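Local coordinates for protein Tni2 (Pseudomonas fluorescens, PDB 6B12) that probably acts as the immunity protein that binds and neutralises a cognate toxin delivered by the type VI secretion system, at residues C[55-66]-C[111-122]. Numbering follows the deposited sequence.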
ATOM      1  N   LEU C  55       8.126  -7.695  -0.172  1.00 14.14           N
ATOM      2  CA  LEU C  55       6.943  -7.554  -1.002  1.00 16.03           C
ATOM      3  C   LEU C  55       7.458  -7.578  -2.426  1.00 16.31           C
ATOM      4  O   LEU C  55       8.316  -6.763  -2.771  1.00 19.37           O
ATOM      5  CB  LEU C  55       6.209  -6.247  -0.670  1.00 20.91           C
ATOM      6  CG  LEU C  55       4.822  -5.965  -1.221  1.00 23.50           C
ATOM      7  CD1 LEU C  55       3.783  -7.016  -0.754  1.00 25.80           C
ATOM      8  CD2 LEU C  55       4.412  -4.575  -0.763  1.00 21.94           C
ATOM      9  N   ALA C  56       6.966  -8.522  -3.237  1.00 12.87           N
ATOM     10  CA  ALA C  56       7.513  -8.719  -4.582  1.00 13.56           C
ATOM     11  C   ALA C  56       6.398  -8.694  -5.607  1.00 12.62           C
ATOM     12  O   ALA C  56       5.330  -9.280  -5.382  1.00 16.09           O
ATOM     13  CB  ALA C  56       8.259 -10.069  -4.705  1.00 12.82           C
ATOM     14  N   ILE C  57       6.648  -8.025  -6.737  1.00 13.55           N
ATOM     15  CA  ILE C  57       5.748  -8.082  -7.882  1.00 12.77           C
ATOM     16  C   ILE C  57       6.575  -8.368  -9.124  1.00 14.85           C
ATOM     17  O   ILE C  57       7.776  -8.089  -9.180  1.00 14.15           O
ATOM     18  CB  ILE C  57       4.923  -6.785  -8.093  1.00 14.84           C
ATOM     19  CG1 ILE C  57       5.859  -5.580  -8.235  1.00 16.46           C
ATOM     20  CG2 ILE C  57       3.916  -6.588  -6.941  1.00 20.27           C
ATOM     21  CD1 ILE C  57       5.222  -4.385  -8.934  1.00 27.22           C
ATOM     22  N   VAL C  58       5.939  -8.966 -10.108  1.00 12.51           N
ATOM     23  CA  VAL C  58       6.542  -9.063 -11.431  1.00 12.90           C
ATOM     24  C   VAL C  58       6.117  -7.829 -12.219  1.00 12.00           C
ATOM     25  O   VAL C  58       4.923  -7.548 -12.346  1.00 15.80           O
ATOM     26  CB  VAL C  58       6.121 -10.357 -12.141  1.00 14.95           C
ATOM     27  CG1 VAL C  58       6.647 -10.361 -13.569  1.00 16.16           C
ATOM     28  CG2 VAL C  58       6.635 -11.602 -11.355  1.00 15.89           C
ATOM     29  N   VAL C  59       7.090  -7.067 -12.703  1.00 14.44           N
ATOM     30  CA  VAL C  59       6.777  -5.897 -13.532  1.00 14.70           C
ATOM     31  C   VAL C  59       6.071  -6.383 -14.791  1.00 14.97           C
ATOM     32  O   VAL C  59       6.366  -7.495 -15.267  1.00 15.46           O
ATOM     33  CB  VAL C  59       8.076  -5.140 -13.858  1.00 16.06           C
ATOM     34  CG1 VAL C  59       7.829  -3.899 -14.728  1.00 15.05           C
ATOM     35  CG2 VAL C  59       8.807  -4.759 -12.531  1.00 12.54           C
ATOM     36  N   PRO C  60       5.092  -5.656 -15.346  1.00 19.19           N
ATOM     37  CA  PRO C  60       4.315  -6.236 -16.454  1.00 17.62           C
ATOM     38  C   PRO C  60       5.127  -6.542 -17.707  1.00 18.14           C
ATOM     39  O   PRO C  60       4.627  -7.303 -18.551  1.00 18.72           O
ATOM     40  CB  PRO C  60       3.228  -5.184 -16.711  1.00 17.06           C
ATOM     41  CG  PRO C  60       3.047  -4.553 -15.333  1.00 19.07           C
ATOM     42  CD  PRO C  60       4.458  -4.438 -14.828  1.00 16.55           C
ATOM     43  N   ASP C  61       6.378  -6.082 -17.810  1.00 16.68           N
ATOM     44  CA  ASP C  61       7.222  -6.498 -18.925  1.00 19.30           C
ATOM     45  C   ASP C  61       7.712  -7.943 -18.787  1.00 18.36           C
ATOM     46  O   ASP C  61       8.343  -8.447 -19.717  1.00 17.47           O
ATOM     47  CB  ASP C  61       8.408  -5.521 -19.108  1.00 14.91           C
ATOM     48  CG  ASP C  61       9.382  -5.501 -17.927  1.00 15.32           C
ATOM     49  OD1 ASP C  61       9.340  -6.388 -17.059  1.00 15.71           O
ATOM     50  OD2 ASP C  61      10.200  -4.561 -17.876  1.00 17.51           O
ATOM     51  N   ARG C  62       7.408  -8.595 -17.659  1.00 14.51           N
ATOM     52  CA  ARG C  62       7.774  -9.989 -17.377  1.00 15.05           C
ATOM     53  C   ARG C  62       9.272 -10.228 -17.480  1.00 18.05           C
ATOM     54  O   ARG C  62       9.715 -11.354 -17.740  1.00 16.17           O
ATOM     55  CB  ARG C  62       7.030 -10.978 -18.277  1.00 15.58           C
ATOM     56  CG  ARG C  62       5.538 -10.786 -18.326  1.00 22.51           C
ATOM     57  CD  ARG C  62       4.901 -10.964 -16.998  1.00 30.39           C
ATOM     58  NE  ARG C  62       5.103 -12.311 -16.455  1.00 33.05           N
ATOM     59  CZ  ARG C  62       4.581 -12.713 -15.301  1.00 30.26           C
ATOM     60  NH1 ARG C  62       3.821 -11.874 -14.603  1.00 26.84           N
ATOM     61  NH2 ARG C  62       4.821 -13.942 -14.840  1.00 24.47           N
ATOM     62  N   GLN C  63      10.083  -9.195 -17.237  1.00 13.58           N
ATOM     63  CA  GLN C  63      11.525  -9.417 -17.252  1.00 14.11           C
ATOM     64  C   GLN C  63      12.220  -8.612 -16.169  1.00 17.08           C
ATOM     65  O   GLN C  63      13.460  -8.532 -16.161  1.00 14.49           O
ATOM     66  CB  GLN C  63      12.101  -9.110 -18.649  1.00 19.29           C
ATOM     67  CG  GLN C  63      11.800  -7.712 -19.218  1.00 14.93           C
ATOM     68  CD  GLN C  63      11.929  -7.741 -20.733  1.00 16.67           C
ATOM     69  OE1 GLN C  63      13.037  -7.686 -21.273  1.00 18.70           O
ATOM     70  NE2 GLN C  63      10.807  -7.869 -21.415  1.00 16.18           N
ATOM     71  N   HIS C  64      11.452  -8.024 -15.265  1.00 14.50           N
ATOM     72  CA  HIS C  64      11.968  -7.449 -14.037  1.00 15.12           C
ATOM     73  C   HIS C  64      11.031  -7.802 -12.905  1.00 14.18           C
ATOM     74  O   HIS C  64       9.826  -8.011 -13.099  1.00 14.39           O
ATOM     75  CB  HIS C  64      12.089  -5.919 -14.148  1.00 13.65           C
ATOM     76  CG  HIS C  64      13.011  -5.476 -15.228  1.00 13.31           C
ATOM     77  ND1 HIS C  64      12.575  -5.144 -16.494  1.00 12.51           N
ATOM     78  CD2 HIS C  64      14.354  -5.306 -15.230  1.00 13.96           C
ATOM     79  CE1 HIS C  64      13.609  -4.771 -17.224  1.00 17.64           C
ATOM     80  NE2 HIS C  64      14.702  -4.873 -16.489  1.00 15.63           N
ATOM     81  N   LEU C  65      11.592  -7.825 -11.703  1.00 15.29           N
ATOM     82  CA  LEU C  65      10.801  -7.878 -10.488  1.00 13.76           C
ATOM     83  C   LEU C  65      11.067  -6.605  -9.697  1.00 15.14           C
ATOM     84  O   LEU C  65      12.182  -6.072  -9.713  1.00 17.04           O
ATOM     85  CB  LEU C  65      11.163  -9.100  -9.643  1.00 12.87           C
ATOM     86  CG  LEU C  65      10.880 -10.416 -10.410  1.00 16.66           C
ATOM     87  CD1 LEU C  65      12.202 -10.958 -10.938  1.00 17.34           C
ATOM     88  CD2 LEU C  65      10.190 -11.409  -9.509  1.00 20.38           C
ATOM     89  N   ALA C  66      10.040  -6.097  -9.045  1.00 12.57           N
ATOM     90  CA  ALA C  66      10.230  -5.030  -8.073  1.00 11.88           C
ATOM     91  C   ALA C  66      10.104  -5.669  -6.700  1.00 12.62           C
ATOM     92  O   ALA C  66       9.124  -6.367  -6.427  1.00 14.66           O
ATOM     93  CB  ALA C  66       9.207  -3.914  -8.250  1.00 13.18           C
ATOM     94  N   PHE C 111       2.752  -1.616  -3.427  1.00 14.52           N
ATOM     95  CA  PHE C 111       2.662  -1.470  -4.880  1.00 11.80           C
ATOM     96  C   PHE C 111       1.212  -1.293  -5.307  1.00 15.52           C
ATOM     97  O   PHE C 111       0.296  -1.818  -4.672  1.00 19.28           O
ATOM     98  CB  PHE C 111       3.225  -2.704  -5.609  1.00 13.58           C
ATOM     99  CG  PHE C 111       4.683  -2.944  -5.371  1.00 15.54           C
ATOM    100  CD1 PHE C 111       5.643  -2.155  -5.990  1.00 13.65           C
ATOM    101  CD2 PHE C 111       5.101  -3.962  -4.513  1.00 16.73           C
ATOM    102  CE1 PHE C 111       6.997  -2.370  -5.763  1.00 15.88           C
ATOM    103  CE2 PHE C 111       6.445  -4.185  -4.289  1.00 17.44           C
ATOM    104  CZ  PHE C 111       7.401  -3.406  -4.915  1.00 19.20           C
ATOM    105  N   GLU C 112       1.010  -0.561  -6.404  1.00 16.73           N
ATOM    106  CA  GLU C 112      -0.281  -0.522  -7.082  1.00 20.21           C
ATOM    107  C   GLU C 112      -0.038  -0.621  -8.571  1.00 20.64           C
ATOM    108  O   GLU C 112       1.075  -0.406  -9.049  1.00 20.17           O
ATOM    109  CB  GLU C 112      -1.071   0.761  -6.792  1.00 18.86           C
ATOM    110  CG  GLU C 112      -1.420   0.972  -5.333  1.00 19.36           C
ATOM    111  CD  GLU C 112      -2.549   0.072  -4.839  1.00 19.60           C
ATOM    112  OE1 GLU C 112      -3.181  -0.656  -5.646  1.00 21.87           O
ATOM    113  OE2 GLU C 112      -2.782   0.097  -3.619  1.00 22.59           O
ATOM    114  N   GLN C 113      -1.091  -0.937  -9.316  1.00 22.59           N
ATOM    115  CA  GLN C 113      -0.994  -1.023 -10.764  1.00 21.35           C
ATOM    116  C   GLN C 113      -1.982  -0.044 -11.378  1.00 20.26           C
ATOM    117  O   GLN C 113      -3.179  -0.094 -11.075  1.00 23.89           O
ATOM    118  CB  GLN C 113      -1.265  -2.453 -11.247  1.00 26.04           C
ATOM    119  CG  GLN C 113      -0.548  -2.768 -12.543  1.00 39.89           C
ATOM    120  CD  GLN C 113      -0.856  -4.149 -13.080  1.00 43.70           C
ATOM    121  OE1 GLN C 113      -1.257  -5.050 -12.334  1.00 43.44           O
ATOM    122  NE2 GLN C 113      -0.677  -4.323 -14.391  1.00 42.75           N
ATOM    123  N   PHE C 114      -1.478   0.846 -12.223  1.00 19.86           N
ATOM    124  CA  PHE C 114      -2.288   1.775 -12.993  1.00 18.00           C
ATOM    125  C   PHE C 114      -2.065   1.542 -14.485  1.00 20.83           C
ATOM    126  O   PHE C 114      -1.088   0.902 -14.878  1.00 24.69           O
ATOM    127  CB  PHE C 114      -1.938   3.231 -12.638  1.00 18.25           C
ATOM    128  CG  PHE C 114      -2.282   3.605 -11.223  1.00 19.77           C
ATOM    129  CD1 PHE C 114      -3.550   4.041 -10.902  1.00 26.08           C
ATOM    130  CD2 PHE C 114      -1.333   3.508 -10.221  1.00 18.13           C
ATOM    131  CE1 PHE C 114      -3.876   4.385  -9.583  1.00 30.87           C
ATOM    132  CE2 PHE C 114      -1.643   3.832  -8.887  1.00 20.18           C
ATOM    133  CZ  PHE C 114      -2.922   4.281  -8.582  1.00 25.26           C
ATOM    134  N   PRO C 115      -2.954   2.041 -15.339  1.00 25.36           N
ATOM    135  CA  PRO C 115      -2.692   1.979 -16.784  1.00 27.64           C
ATOM    136  C   PRO C 115      -1.399   2.695 -17.143  1.00 24.98           C
ATOM    137  O   PRO C 115      -1.096   3.768 -16.614  1.00 26.71           O
ATOM    138  CB  PRO C 115      -3.912   2.670 -17.408  1.00 36.22           C
ATOM    139  CG  PRO C 115      -4.792   3.101 -16.274  1.00 37.33           C
ATOM    140  CD  PRO C 115      -4.336   2.443 -15.025  1.00 31.25           C
ATOM    141  N   GLN C 116      -0.621   2.077 -18.034  1.00 23.33           N
ATOM    142  CA  GLN C 116       0.668   2.633 -18.423  1.00 23.47           C
ATOM    143  C   GLN C 116       0.851   2.498 -19.926  1.00 26.01           C
ATOM    144  O   GLN C 116       0.284   1.613 -20.563  1.00 25.25           O
ATOM    145  CB  GLN C 116       1.838   1.938 -17.706  1.00 21.74           C
ATOM    146  CG  GLN C 116       1.788   1.983 -16.191  1.00 22.61           C
ATOM    147  CD  GLN C 116       2.027   3.385 -15.640  1.00 22.40           C
ATOM    148  OE1 GLN C 116       2.408   4.301 -16.379  1.00 25.84           O
ATOM    149  NE2 GLN C 116       1.813   3.554 -14.341  1.00 19.98           N
ATOM    150  N   VAL C 117       1.684   3.382 -20.484  1.00 30.57           N
ATOM    151  CA  VAL C 117       2.009   3.297 -21.906  1.00 32.15           C
ATOM    152  C   VAL C 117       3.088   2.262 -22.177  1.00 28.31           C
ATOM    153  O   VAL C 117       3.346   1.934 -23.337  1.00 30.82           O
ATOM    154  CB  VAL C 117       2.443   4.678 -22.442  1.00 35.84           C
ATOM    155  CG1 VAL C 117       1.525   5.782 -21.902  1.00 37.83           C
ATOM    156  CG2 VAL C 117       3.884   4.970 -22.059  1.00 33.88           C
ATOM    157  N   SER C 118       3.722   1.725 -21.138  1.00 19.27           N
ATOM    158  CA  SER C 118       4.743   0.733 -21.292  1.00 19.15           C
ATOM    159  C   SER C 118       4.622  -0.295 -20.179  1.00 18.32           C
ATOM    160  O   SER C 118       4.503   0.084 -18.996  1.00 16.05           O
ATOM    161  CB  SER C 118       6.136   1.360 -21.244  1.00 20.12           C
ATOM    162  OG  SER C 118       7.098   0.341 -21.081  1.00 18.20           O
ATOM    163  N   PRO C 119       4.696  -1.585 -20.513  1.00 15.05           N
ATOM    164  CA  PRO C 119       4.692  -2.619 -19.464  1.00 17.47           C
ATOM    165  C   PRO C 119       5.900  -2.552 -18.558  1.00 14.72           C
ATOM    166  O   PRO C 119       5.917  -3.234 -17.516  1.00 16.31           O
ATOM    167  CB  PRO C 119       4.688  -3.936 -20.262  1.00 16.58           C
ATOM    168  CG  PRO C 119       4.144  -3.572 -21.583  1.00 21.88           C
ATOM    169  CD  PRO C 119       4.696  -2.184 -21.860  1.00 15.39           C
ATOM    170  N   SER C 120       6.926  -1.783 -18.923  1.00 14.95           N
ATOM    171  CA  SER C 120       8.103  -1.688 -18.071  1.00 14.25           C
ATOM    172  C   SER C 120       7.871  -0.810 -16.839  1.00 13.93           C
ATOM    173  O   SER C 120       8.710  -0.822 -15.939  1.00 16.52           O
ATOM    174  CB  SER C 120       9.286  -1.121 -18.852  1.00 13.18           C
ATOM    175  OG  SER C 120       9.038   0.238 -19.221  1.00 17.13           O
ATOM    176  N   ILE C 121       6.752  -0.093 -16.763  1.00 12.47           N
ATOM    177  CA  ILE C 121       6.494   0.838 -15.657  1.00 13.83           C
ATOM    178  C   ILE C 121       5.711   0.128 -14.568  1.00 16.66           C
ATOM    179  O   ILE C 121       4.695  -0.514 -14.847  1.00 17.80           O
ATOM    180  CB  ILE C 121       5.722   2.077 -16.145  1.00 15.74           C
ATOM    181  CG1 ILE C 121       6.549   2.841 -17.184  1.00 21.02           C
ATOM    182  CG2 ILE C 121       5.406   3.009 -14.963  1.00 18.42           C
ATOM    183  CD1 ILE C 121       5.766   3.955 -17.935  1.00 19.14           C
ATOM    184  N   PHE C 122       6.158   0.283 -13.313  1.00 14.96           N
ATOM    185  CA  PHE C 122       5.382  -0.141 -12.157  1.00 12.46           C
ATOM    186  C   PHE C 122       5.255   1.046 -11.208  1.00 15.33           C
ATOM    187  O   PHE C 122       5.907   2.084 -11.379  1.00 14.75           O
ATOM    188  CB  PHE C 122       6.016  -1.354 -11.456  1.00 13.68           C
ATOM    189  CG  PHE C 122       7.342  -1.052 -10.814  1.00 13.28           C
ATOM    190  CD1 PHE C 122       8.519  -1.090 -11.552  1.00 13.90           C
ATOM    191  CD2 PHE C 122       7.407  -0.748  -9.454  1.00 12.56           C
ATOM    192  CE1 PHE C 122       9.741  -0.819 -10.961  1.00 13.61           C
ATOM    193  CE2 PHE C 122       8.635  -0.453  -8.839  1.00 17.98           C
ATOM    194  CZ  PHE C 122       9.800  -0.498  -9.573  1.00 13.24           C
TER
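Ile57 CG1 sits over the centre of one face of the Phe111 ring, a CH-pi contact 3.9 Å from the centroid. With CG1 set between the backbone N and the carbonyl carbon (chi1 57°), CG2 and CD1 also meet the ring, and CD1 continues to Phe122 CB. Leu55 O approaches the same ring at its edge. Ala66 links the two aromatics: its CB sits over a face of Phe122, offset toward the rim, and lies 3.7 Å from Phe111 CE1. Val59 CG2 extends this apolar core to Phe122 CD1.

The turns are close as well. Pro119 O faces Val59 CG1 and Pro60 CD, and is 2.9 Å from Asp61 N; the two prolines touch through CB. Asp61 OD2 lies 3.6 Å from Ser120 CA, its carboxylate held by an Asx turn (Gln63 N to OD1) and by His64 ND1, which meets OD2 on the syn side, somewhat out of plane. The loose, solvent side is at exposed Gln113, whose NE2 reaches Pro60 CG, and at 114-118, which makes no contact with 55-66.

Ser120 OG hydrogen-bonds Asp140 OD1, and Glu112 the backbone of another protein's chain in the complex. Ala56 and Leu65 point away from 111-122 and touch Phe5, so strands 54-58 and 64-70 lie between strand 5-9 and the sheet of 102-112 and 121-128.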